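Local coordinates for protein superoxide dismutase [FE] (Sulfolobus solfataricus, PDB 1WB7) that converts toxic superoxide radicals into hydrogen peroxide and dioxygen at a single iron ion in each subunit of a homotetramer, at residues A[167-172]-A[185-190]. The protein carries 1 engineered substitution. Sequence-based numbering, arbitrary orientation.
With FE (Fe (III) ion), chain C.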
loop_
_atom_site.group_PDB
_atom_site.type_symbol
_atom_site.label_atom_id
_atom_site.label_comp_id
_atom_site.label_asym_id
_atom_site.label_seq_id
_atom_site.Cartn_x
_atom_site.Cartn_y
_atom_site.Cartn_z
ATOM N N LEU A 167 -13.675 -18.567 -0.503
ATOM C CA LEU A 167 -12.459 -19.336 -0.718
ATOM C C LEU A 167 -11.297 -18.451 -0.276
ATOM O O LEU A 167 -11.261 -17.270 -0.603
ATOM C CB LEU A 167 -12.303 -19.651 -2.208
ATOM C CG LEU A 167 -12.146 -21.079 -2.721
ATOM C CD1 LEU A 167 -11.550 -21.011 -4.126
ATOM C CD2 LEU A 167 -11.252 -21.898 -1.806
ATOM N N ILE A 168 -10.352 -19.007 0.470
ATOM C CA ILE A 168 -9.215 -18.211 0.895
ATOM C C ILE A 168 -7.926 -19.015 0.883
ATOM O O ILE A 168 -7.856 -20.119 1.431
ATOM C CB ILE A 168 -9.445 -17.589 2.300
ATOM C CG1 ILE A 168 -8.209 -16.776 2.705
ATOM C CG2 ILE A 168 -9.758 -18.671 3.325
ATOM C CD1 ILE A 168 -8.467 -15.778 3.828
ATOM N N LEU A 169 -6.910 -18.456 0.231
ATOM C CA LEU A 169 -5.603 -19.102 0.131
ATOM C C LEU A 169 -4.513 -18.201 0.708
ATOM O O LEU A 169 -4.337 -17.070 0.256
ATOM C CB LEU A 169 -5.286 -19.408 -1.335
ATOM C CG LEU A 169 -3.858 -19.849 -1.669
ATOM C CD1 LEU A 169 -3.545 -21.176 -0.986
ATOM C CD2 LEU A 169 -3.717 -19.983 -3.185
ATOM N N ASP A 170 -3.786 -18.702 1.702
ATOM C CA ASP A 170 -2.707 -17.935 2.322
ATOM C C ASP A 170 -1.464 -17.968 1.428
ATOM O O ASP A 170 -0.969 -19.041 1.072
ATOM C CB ASP A 170 -2.353 -18.521 3.691
ATOM C CG ASP A 170 -1.352 -17.664 4.454
ATOM O OD1 ASP A 170 -0.832 -16.683 3.880
ATOM O OD2 ASP A 170 -1.083 -17.972 5.633
ATOM N N GLU A 171 -0.951 -16.794 1.076
ATOM C CA GLU A 171 0.227 -16.739 0.233
ATOM C C GLU A 171 1.449 -16.100 0.885
ATOM O O GLU A 171 2.359 -15.653 0.195
ATOM C CB GLU A 171 -0.095 -16.041 -1.092
ATOM C CG GLU A 171 -1.063 -16.832 -1.962
ATOM C CD GLU A 171 -1.196 -16.260 -3.358
ATOM O OE1 GLU A 171 -0.211 -16.320 -4.127
ATOM O OE2 GLU A 171 -2.284 -15.748 -3.682
ATOM N N PHE A 172 1.464 -16.036 2.213
ATOM C CA PHE A 172 2.637 -15.520 2.906
ATOM C C PHE A 172 3.603 -16.688 2.788
ATOM O O PHE A 172 3.175 -17.833 2.674
ATOM C CB PHE A 172 2.348 -15.238 4.383
ATOM C CG PHE A 172 2.027 -13.799 4.672
ATOM C CD1 PHE A 172 0.868 -13.214 4.163
ATOM C CD2 PHE A 172 2.896 -13.021 5.434
ATOM C CE1 PHE A 172 0.579 -11.865 4.412
ATOM C CE2 PHE A 172 2.617 -11.675 5.686
ATOM C CZ PHE A 172 1.458 -11.095 5.176
ATOM N N ALA A 185 4.067 -21.677 -6.474
ATOM C CA ALA A 185 3.134 -22.240 -7.445
ATOM C C ALA A 185 2.819 -23.713 -7.194
ATOM O O ALA A 185 1.702 -24.165 -7.465
ATOM C CB ALA A 185 3.668 -22.045 -8.863
ATOM N N ASP A 186 3.795 -24.463 -6.688
ATOM C CA ASP A 186 3.572 -25.878 -6.400
ATOM C C ASP A 186 2.665 -26.015 -5.183
ATOM O O ASP A 186 1.833 -26.924 -5.109
ATOM C CB ASP A 186 4.898 -26.603 -6.147
ATOM C CG ASP A 186 5.758 -26.698 -7.396
ATOM O OD1 ASP A 186 5.193 -26.766 -8.506
ATOM O OD2 ASP A 186 6.998 -26.722 -7.274
ATOM N N TYR A 187 2.839 -25.104 -4.232
ATOM C CA TYR A 187 2.024 -25.074 -3.021
ATOM C C TYR A 187 0.583 -24.761 -3.423
ATOM O O TYR A 187 -0.361 -25.364 -2.918
ATOM C CB TYR A 187 2.555 -23.993 -2.074
ATOM C CG TYR A 187 1.528 -23.411 -1.128
ATOM C CD1 TYR A 187 0.997 -24.167 -0.086
ATOM C CD2 TYR A 187 1.100 -22.092 -1.270
ATOM C CE1 TYR A 187 0.062 -23.621 0.802
ATOM C CE2 TYR A 187 0.167 -21.533 -0.393
ATOM C CZ TYR A 187 -0.349 -22.304 0.643
ATOM O OH TYR A 187 -1.265 -21.754 1.512
ATOM N N VAL A 188 0.421 -23.813 -4.341
ATOM C CA VAL A 188 -0.907 -23.439 -4.804
ATOM C C VAL A 188 -1.599 -24.643 -5.445
ATOM O O VAL A 188 -2.782 -24.885 -5.192
ATOM C CB VAL A 188 -0.842 -22.271 -5.822
ATOM C CG1 VAL A 188 -2.231 -21.976 -6.376
ATOM C CG2 VAL A 188 -0.280 -21.029 -5.147
ATOM N N ASN A 189 -0.869 -25.403 -6.262
ATOM C CA ASN A 189 -1.455 -26.579 -6.908
ATOM C C ASN A 189 -1.862 -27.618 -5.872
ATOM O O ASN A 189 -2.939 -28.207 -5.962
ATOM C CB ASN A 189 -0.477 -27.233 -7.891
ATOM C CG ASN A 189 -0.248 -26.401 -9.143
ATOM O OD1 ASN A 189 -1.168 -25.753 -9.659
ATOM N ND2 ASN A 189 0.985 -26.435 -9.656
ATOM N N ALA A 190 -0.997 -27.845 -4.888
ATOM C CA ALA A 190 -1.272 -28.827 -3.843
ATOM C C ALA A 190 -2.461 -28.441 -2.968
ATOM O O ALA A 190 -3.223 -29.297 -2.520
ATOM C CB ALA A 190 -0.036 -29.014 -2.978
HETATM FE FE FE C . -0.344 -17.360 7.321
HETATM O O HOH W 1 -0.321 -15.160 6.418
#
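Tyr187 reaches from helix 184-191 to the backbone of the strand that carries an iron ligand, and its OH donates a hydrogen bond to Asp170 O (2.8 Å). The donor lies in the carbonyl plane on a lone pair, with a C=O...OH angle of 140°, and the oxygen sits at the edge of the phenol ring. With CG anti to the backbone N (chi1 153°), the ring extends off the helix and slides past Leu169, whose side chain runs in the opposite direction. Leu169 CD1 approaches the phenol end obliquely, 3.8 Å from Tyr187 CZ. The other methyl, Leu169 CD2, packs against the fork of Val188, 4.0 Å from Val188 CG1, the two side chains crossing at about a right angle. The leucine thus spans both residues, one methyl on each, and the buried hydroxyl, also hydrogen-bonded to Tyr87 OH, links helix 67-89 to the strand. A phenylalanine in place of Tyr187 would probably leave Asp170 O without this donor and take from Tyr87 OH this hydrogen-bonding partner.

From the same residue the carboxylate runs to the metal: Asp170 OD2 binds iron at 1.9 Å. Asp170 OD1 accepts from Phe172 N at 2.9 Å, the N-H coming from above the carboxylate plane, and this closes an Asx turn that restrains the carboxylate's rotation. His33, His84, His174 and a water complete the coordination sphere. Tyr187 thus bonds to the main chain of an iron ligand, consistent with a second-shell role in positioning it, in the C-terminal α/β domain of an iron/manganese superoxide dismutase.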